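PDB 1TIS: thymidylate synthase from Enterobacteria phage T4, which catalyses the reductive methylation of dUMP to dTMP, with 5,10-methylenetetrahydrofolate as carbon donor and reductant, and works as a homodimer. Local coordinates for residues A189-A192 / T193-H196; L50-K53 / A54-E58; G110-W113 / R114-G118. All coordinates share one frame; numbering follows the deposited sequence.

Contact 1 (A189-A192 / T193-H196); sequences ASYA and TLVH
His196 ND1 donates to the backbone O of Ala192 at 2.8 Å. The bond is nearly straight at nitrogen, and the oxygen lies at the ring edge, in the plane of the imidazole. His196 N also donates to Ala192 O, over 3.2 Å and from the opposite face of the carbonyl plane. The ND1 bond helps fix how the His196 ring is turned; the N-H bond continues the helix. One turn back, Ala189 O also takes two donors. Thr193 N reaches Ala189 O at 2.9 Å. Thr193 OG1 meets Ala189 O at 3.2 Å, from above the carbonyl plane. The hydroxyl can fold back because OG1 stands beside the backbone N (chi1 -50°). Both pairs decorate the i to i+4 bonding of helix 184-202, the crossover helix of the beta-alpha-beta unit between strands 168-179 and 205-219. The flank with Tyr191 and Leu194 is apolar. Their side chains run side by side, with Tyr191 CD1 4.2 Å from Leu194 CD1. Both rest on Leu171 of strand 168-179, while Trp173 stacks on the Tyr191 ring and Tyr160 meets it steeply. Thr193 and Leu194 pack on Leu59 of helix 53-64. Ser190 lies near Asn187, which by similarity binds dUMP.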
loop_
_atom_site.group_PDB
_atom_site.type_symbol
_atom_site.label_atom_id
_atom_site.label_comp_id
_atom_site.label_asym_id
_atom_site.label_seq_id
_atom_site.Cartn_x
_atom_site.Cartn_y
_atom_site.Cartn_z
ATOM N N ALA A 189 -12.771 -5.310 11.285
ATOM C CA ALA A 189 -14.184 -5.482 10.982
ATOM C C ALA A 189 -14.572 -4.765 9.672
ATOM O O ALA A 189 -15.005 -5.499 8.777
ATOM C CB ALA A 189 -15.039 -4.960 12.170
ATOM N N SER A 190 -14.397 -3.439 9.431
ATOM C CA SER A 190 -14.792 -2.767 8.195
ATOM C C SER A 190 -14.389 -3.475 6.920
ATOM O O SER A 190 -15.286 -3.752 6.113
ATOM C CB SER A 190 -14.222 -1.366 8.182
ATOM O OG SER A 190 -15.219 -0.338 8.115
ATOM N N TYR A 191 -13.135 -3.853 6.659
ATOM C CA TYR A 191 -12.877 -4.566 5.419
ATOM C C TYR A 191 -13.342 -6.023 5.477
ATOM O O TYR A 191 -13.674 -6.574 4.426
ATOM C CB TYR A 191 -11.411 -4.503 5.094
ATOM C CG TYR A 191 -10.982 -3.120 4.631
ATOM C CD1 TYR A 191 -11.309 -2.639 3.375
ATOM C CD2 TYR A 191 -10.273 -2.322 5.494
ATOM C CE1 TYR A 191 -10.934 -1.351 3.002
ATOM C CE2 TYR A 191 -9.897 -1.037 5.119
ATOM C CZ TYR A 191 -10.225 -0.546 3.875
ATOM O OH TYR A 191 -9.869 0.756 3.569
ATOM N N ALA A 192 -13.406 -6.717 6.632
ATOM C CA ALA A 192 -13.982 -8.063 6.768
ATOM C C ALA A 192 -15.404 -8.082 6.208
ATOM O O ALA A 192 -15.783 -8.981 5.435
ATOM C CB ALA A 192 -14.069 -8.445 8.220
ATOM N N THR A 193 -16.209 -7.065 6.587
ATOM C CA THR A 193 -17.550 -6.884 6.066
ATOM C C THR A 193 -17.341 -6.527 4.602
ATOM O O THR A 193 -17.945 -7.256 3.807
ATOM C CB THR A 193 -18.285 -5.775 6.826
ATOM O OG1 THR A 193 -18.142 -6.056 8.213
ATOM C CG2 THR A 193 -19.778 -5.739 6.559
ATOM N N LEU A 194 -16.498 -5.578 4.133
ATOM C CA LEU A 194 -16.312 -5.350 2.681
ATOM C C LEU A 194 -15.941 -6.575 1.843
ATOM O O LEU A 194 -16.393 -6.680 0.694
ATOM C CB LEU A 194 -15.218 -4.327 2.354
ATOM C CG LEU A 194 -15.509 -3.009 1.582
ATOM C CD1 LEU A 194 -14.406 -2.829 0.556
ATOM C CD2 LEU A 194 -16.830 -3.029 0.841
ATOM N N VAL A 195 -15.172 -7.568 2.315
ATOM C CA VAL A 195 -14.917 -8.726 1.467
ATOM C C VAL A 195 -16.162 -9.588 1.522
ATOM O O VAL A 195 -16.385 -10.401 0.638
ATOM C CB VAL A 195 -13.651 -9.455 1.958
ATOM C CG1 VAL A 195 -13.858 -9.923 3.340
ATOM C CG2 VAL A 195 -13.355 -10.687 1.115
ATOM N N HIS A 196 -17.025 -9.464 2.523
ATOM C CA HIS A 196 -18.296 -10.185 2.504
ATOM C C HIS A 196 -19.294 -9.677 1.465
ATOM O O HIS A 196 -19.838 -10.425 0.648
ATOM C CB HIS A 196 -18.959 -10.117 3.877
ATOM C CG HIS A 196 -18.454 -11.258 4.718
ATOM N ND1 HIS A 196 -17.293 -11.329 5.334
ATOM C CD2 HIS A 196 -19.138 -12.436 4.904
ATOM C CE1 HIS A 196 -17.241 -12.506 5.882
ATOM N NE2 HIS A 196 -18.346 -13.164 5.622
#

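Contact 2 (L50-K53 / A54-E58); sequences LAWK and ACIAE
The contact forms the N-terminal turn of helix 53-64, where Trp52 and Ile56 meet one turn apart. Ile56 CG1 sits 3.5 Å above the plane of the Trp52 six-membered ring, over its centre. This is a CH-pi contact. The direction from ring centre to CG1 is only 13° off the ring normal. Ile56 CD1 lies near the fused edge, 3.6 Å from Trp52 CE2. The indole reaches this place because its CG is anti to the backbone N (chi1 173°), which brings the ring nearer to Ile56 although the side chain sets out away from the helix. Ile56 CG1 lies beside its own backbone N (chi1 -64°), on the side of the indole. The backbone repeats the pairing. Ile56 N donates to Trp52 O at 2.9 Å, while Cys55 N makes a weak bond to the same oxygen. Ala57 N gives another weak bond, to Lys53 O at 3.2 Å. Just before the helix, Ala51 is the centre of an inverse gamma turn, closed by a weak bond from Trp52 N to Leu50 O. Phe269 of strand 269-270 touches both Trp52 and Ile56. On other flanks of the helix, Cys55 packs on Phe186 of helix 184-202, and Ala54 and Ala57 touch Gln76 of helix 69-77. Glu58 is buried, and its OE1 is hydrogen-bonded to Trp87 NE1.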
loop_
_atom_site.group_PDB
_atom_site.type_symbol
_atom_site.label_atom_id
_atom_site.label_comp_id
_atom_site.label_asym_id
_atom_site.label_seq_id
_atom_site.Cartn_x
_atom_site.Cartn_y
_atom_site.Cartn_z
ATOM N N LEU A 50 -17.832 -3.921 21.184
ATOM C CA LEU A 50 -17.341 -3.215 20.028
ATOM C C LEU A 50 -18.503 -2.404 19.511
ATOM O O LEU A 50 -19.580 -2.982 19.315
ATOM C CB LEU A 50 -16.876 -4.280 19.056
ATOM C CG LEU A 50 -16.519 -3.970 17.630
ATOM C CD1 LEU A 50 -15.306 -3.063 17.507
ATOM C CD2 LEU A 50 -16.287 -5.308 16.979
ATOM N N ALA A 51 -18.385 -1.087 19.382
ATOM C CA ALA A 51 -19.479 -0.351 18.800
ATOM C C ALA A 51 -19.370 -0.643 17.310
ATOM O O ALA A 51 -18.810 0.056 16.483
ATOM C CB ALA A 51 -19.329 1.124 19.074
ATOM N N TRP A 52 -19.937 -1.783 16.969
ATOM C CA TRP A 52 -19.850 -2.365 15.673
ATOM C C TRP A 52 -20.935 -1.752 14.821
ATOM O O TRP A 52 -20.636 -1.387 13.699
ATOM C CB TRP A 52 -19.945 -3.871 15.940
ATOM C CG TRP A 52 -20.053 -4.774 14.723
ATOM C CD1 TRP A 52 -19.002 -5.308 13.989
ATOM C CD2 TRP A 52 -21.269 -5.107 14.226
ATOM N NE1 TRP A 52 -19.577 -5.983 13.007
ATOM C CE2 TRP A 52 -20.927 -5.883 13.116
ATOM C CE3 TRP A 52 -22.557 -4.801 14.632
ATOM C CZ2 TRP A 52 -21.953 -6.392 12.353
ATOM C CZ3 TRP A 52 -23.561 -5.313 13.862
ATOM C CH2 TRP A 52 -23.252 -6.089 12.748
ATOM N N LYS A 53 -22.187 -1.583 15.242
ATOM C CA LYS A 53 -23.272 -0.886 14.499
ATOM C C LYS A 53 -22.877 0.445 13.804
ATOM O O LYS A 53 -23.337 0.786 12.710
ATOM C CB LYS A 53 -24.449 -0.559 15.437
ATOM C CG LYS A 53 -24.706 -1.365 16.750
ATOM C CD LYS A 53 -23.840 -1.056 17.991
ATOM C CE LYS A 53 -23.489 0.443 18.160
ATOM N NZ LYS A 53 -24.639 1.342 18.215
ATOM N N ALA A 54 -22.014 1.237 14.465
ATOM C CA ALA A 54 -21.443 2.461 13.918
ATOM C C ALA A 54 -20.259 2.166 13.017
ATOM O O ALA A 54 -19.837 3.018 12.245
ATOM C CB ALA A 54 -20.903 3.383 14.976
ATOM N N CYS A 55 -19.633 1.009 13.115
ATOM C CA CYS A 55 -18.625 0.608 12.153
ATOM C C CYS A 55 -19.262 0.174 10.819
ATOM O O CYS A 55 -18.744 0.451 9.723
ATOM C CB CYS A 55 -17.815 -0.506 12.771
ATOM S SG CYS A 55 -16.902 -1.277 11.430
ATOM N N ILE A 56 -20.431 -0.469 10.922
ATOM C CA ILE A 56 -21.220 -0.968 9.809
ATOM C C ILE A 56 -21.817 0.214 9.076
ATOM O O ILE A 56 -21.969 0.198 7.856
ATOM C CB ILE A 56 -22.317 -1.923 10.388
ATOM C CG1 ILE A 56 -21.643 -3.106 11.015
ATOM C CG2 ILE A 56 -23.248 -2.451 9.337
ATOM C CD1 ILE A 56 -20.671 -3.916 10.091
ATOM N N ALA A 57 -22.152 1.275 9.812
ATOM C CA ALA A 57 -22.785 2.458 9.227
ATOM C C ALA A 57 -21.866 3.419 8.539
ATOM O O ALA A 57 -22.294 4.193 7.685
ATOM C CB ALA A 57 -23.491 3.312 10.233
ATOM N N GLU A 58 -20.614 3.392 8.973
ATOM C CA GLU A 58 -19.600 4.191 8.351
ATOM C C GLU A 58 -19.303 3.510 7.043
ATOM O O GLU A 58 -19.271 4.224 6.043
ATOM C CB GLU A 58 -18.363 4.231 9.181
ATOM C CG GLU A 58 -17.302 5.003 8.459
ATOM C CD GLU A 58 -16.109 5.245 9.337
ATOM O OE1 GLU A 58 -16.245 6.084 10.221
ATOM O OE2 GLU A 58 -15.072 4.607 9.150
#

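Contact 3 (G110-W113 / R114-G118); sequences GKQW and RDFGG
Lys111 and Asp115 cross at an angle where the chain leaves helix 109-114. The lysine sets out away from the following residues, but its chain bends at chi2 and chi3 and its end returns. Lys111 NZ then donates to the backbone O of Asp115 at 2.6 Å. Lys111 NZ also forms a salt bridge with Asp115 OD2, a weak bond at 3.2 Å. One ammonium group thus holds both the carbonyl and the carboxylate of Asp115. The carboxylate faces it because its CG is anti to the backbone N (chi1 -176°). The next pair is Gln112 and Phe116, whose amide and ring planes stand 84° apart. Gln112 OE1 comes obliquely to the Phe116 ring, 3.3 Å from CD2. Polar partners outside the turn hold this amide: Asn144 donates to OE1, and NE2 is bonded to Glu147 and to Pro107 O. Arg114 points elsewhere and makes a salt bridge with Asp120, while Trp113 meets Phe62 edge-to-face. The backbone ends the helix with two bonds, Arg114 N to Gly110 O and Asp115 N to Lys111 O. Gly117 and Gly118 follow with positive phi, which favours glycine. Phe116 also packs on Pro145 of the second subunit. The whole is a helix C-terminus running into the loop that leads to helix 121-131, with a lysine-aspartate pair spaced i to i+4 across the exit.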
loop_
_atom_site.group_PDB
_atom_site.type_symbol
_atom_site.label_atom_id
_atom_site.label_comp_id
_atom_site.label_asym_id
_atom_site.label_seq_id
_atom_site.Cartn_x
_atom_site.Cartn_y
_atom_site.Cartn_z
ATOM N N GLY A 110 -15.471 8.311 1.104
ATOM C CA GLY A 110 -16.607 8.010 0.263
ATOM C C GLY A 110 -16.532 8.638 -1.118
ATOM O O GLY A 110 -16.603 7.917 -2.124
ATOM N N LYS A 111 -16.332 9.962 -1.163
ATOM C CA LYS A 111 -16.143 10.621 -2.437
ATOM C C LYS A 111 -14.938 10.005 -3.167
ATOM O O LYS A 111 -15.165 9.517 -4.275
ATOM C CB LYS A 111 -15.990 12.124 -2.187
ATOM C CG LYS A 111 -15.002 12.950 -2.979
ATOM C CD LYS A 111 -15.209 13.195 -4.434
ATOM C CE LYS A 111 -13.780 13.282 -4.964
ATOM N NZ LYS A 111 -13.715 13.758 -6.335
ATOM N N GLN A 112 -13.700 9.841 -2.665
ATOM C CA GLN A 112 -12.644 9.197 -3.455
ATOM C C GLN A 112 -13.002 7.764 -3.810
ATOM O O GLN A 112 -12.334 7.195 -4.670
ATOM C CB GLN A 112 -11.332 9.097 -2.756
ATOM C CG GLN A 112 -10.964 10.420 -2.155
ATOM C CD GLN A 112 -10.608 11.461 -3.174
ATOM O OE1 GLN A 112 -10.292 11.162 -4.320
ATOM N NE2 GLN A 112 -10.628 12.718 -2.780
ATOM N N TRP A 113 -14.022 7.108 -3.248
ATOM C CA TRP A 113 -14.327 5.747 -3.679
ATOM C C TRP A 113 -15.198 5.846 -4.894
ATOM O O TRP A 113 -14.955 5.238 -5.933
ATOM C CB TRP A 113 -15.042 4.969 -2.572
ATOM C CG TRP A 113 -14.072 4.593 -1.447
ATOM C CD1 TRP A 113 -12.770 5.040 -1.389
ATOM C CD2 TRP A 113 -14.369 3.797 -0.382
ATOM N NE1 TRP A 113 -12.267 4.538 -0.311
ATOM C CE2 TRP A 113 -13.181 3.795 0.304
ATOM C CE3 TRP A 113 -15.450 3.088 0.074
ATOM C CZ2 TRP A 113 -13.049 3.080 1.457
ATOM C CZ3 TRP A 113 -15.322 2.363 1.231
ATOM C CH2 TRP A 113 -14.131 2.360 1.914
ATOM N N ARG A 114 -16.140 6.768 -4.798
ATOM C CA ARG A 114 -17.166 6.904 -5.791
ATOM C C ARG A 114 -16.819 7.906 -6.851
ATOM O O ARG A 114 -17.396 7.883 -7.917
ATOM C CB ARG A 114 -18.414 7.271 -5.045
ATOM C CG ARG A 114 -18.695 6.291 -3.875
ATOM C CD ARG A 114 -19.142 4.895 -4.289
ATOM N NE ARG A 114 -20.351 5.058 -5.040
ATOM C CZ ARG A 114 -20.585 4.387 -6.148
ATOM N NH1 ARG A 114 -19.856 3.350 -6.497
ATOM N NH2 ARG A 114 -21.631 4.702 -6.890
ATOM N N ASP A 115 -15.832 8.754 -6.656
ATOM C CA ASP A 115 -15.556 9.836 -7.555
ATOM C C ASP A 115 -14.082 10.231 -7.590
ATOM O O ASP A 115 -13.792 11.425 -7.544
ATOM C CB ASP A 115 -16.472 10.962 -7.092
ATOM C CG ASP A 115 -16.480 12.236 -7.930
ATOM O OD1 ASP A 115 -16.234 12.155 -9.138
ATOM O OD2 ASP A 115 -16.737 13.312 -7.379
ATOM N N PHE A 116 -13.072 9.381 -7.755
ATOM C CA PHE A 116 -11.736 9.927 -7.832
ATOM C C PHE A 116 -11.410 10.409 -9.248
ATOM O O PHE A 116 -10.957 9.716 -10.175
ATOM C CB PHE A 116 -10.778 8.893 -7.373
ATOM C CG PHE A 116 -9.326 9.311 -7.148
ATOM C CD1 PHE A 116 -8.583 10.004 -8.082
ATOM C CD2 PHE A 116 -8.697 8.841 -6.021
ATOM C CE1 PHE A 116 -7.238 10.204 -7.912
ATOM C CE2 PHE A 116 -7.344 9.045 -5.857
ATOM C CZ PHE A 116 -6.612 9.721 -6.799
ATOM N N GLY A 117 -11.674 11.697 -9.403
ATOM C CA GLY A 117 -11.399 12.348 -10.660
ATOM C C GLY A 117 -12.461 12.001 -11.694
ATOM O O GLY A 117 -12.281 12.258 -12.886
ATOM N N GLY A 118 -13.611 11.498 -11.205
ATOM C CA GLY A 118 -14.707 11.082 -12.055
ATOM C C GLY A 118 -14.670 9.577 -12.232
ATOM O O GLY A 118 -15.622 9.028 -12.767
#

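From the N terminus the contacts come in series, 2, then 3, then 1, and none nests in or crosses another. Each is local, joining residues about one turn apart, and closes no long loop. Contact 2 lies where the loop after strand 33-37 enters helix 53-64. Contact 3 is at the exit of helix 109-114, toward helix 121-131. Contact 1 is inside helix 184-202, which connects strands 168-179 and 205-219 along the chain. Contacts 1 and 2 touch, with Ser190 OG 3.8 Å from Cys55 SG, and so pack helix 53-64 against helix 184-202. Contact 3 stands apart, its centre about 20 Å from that of contact 1, and reaches the second subunit.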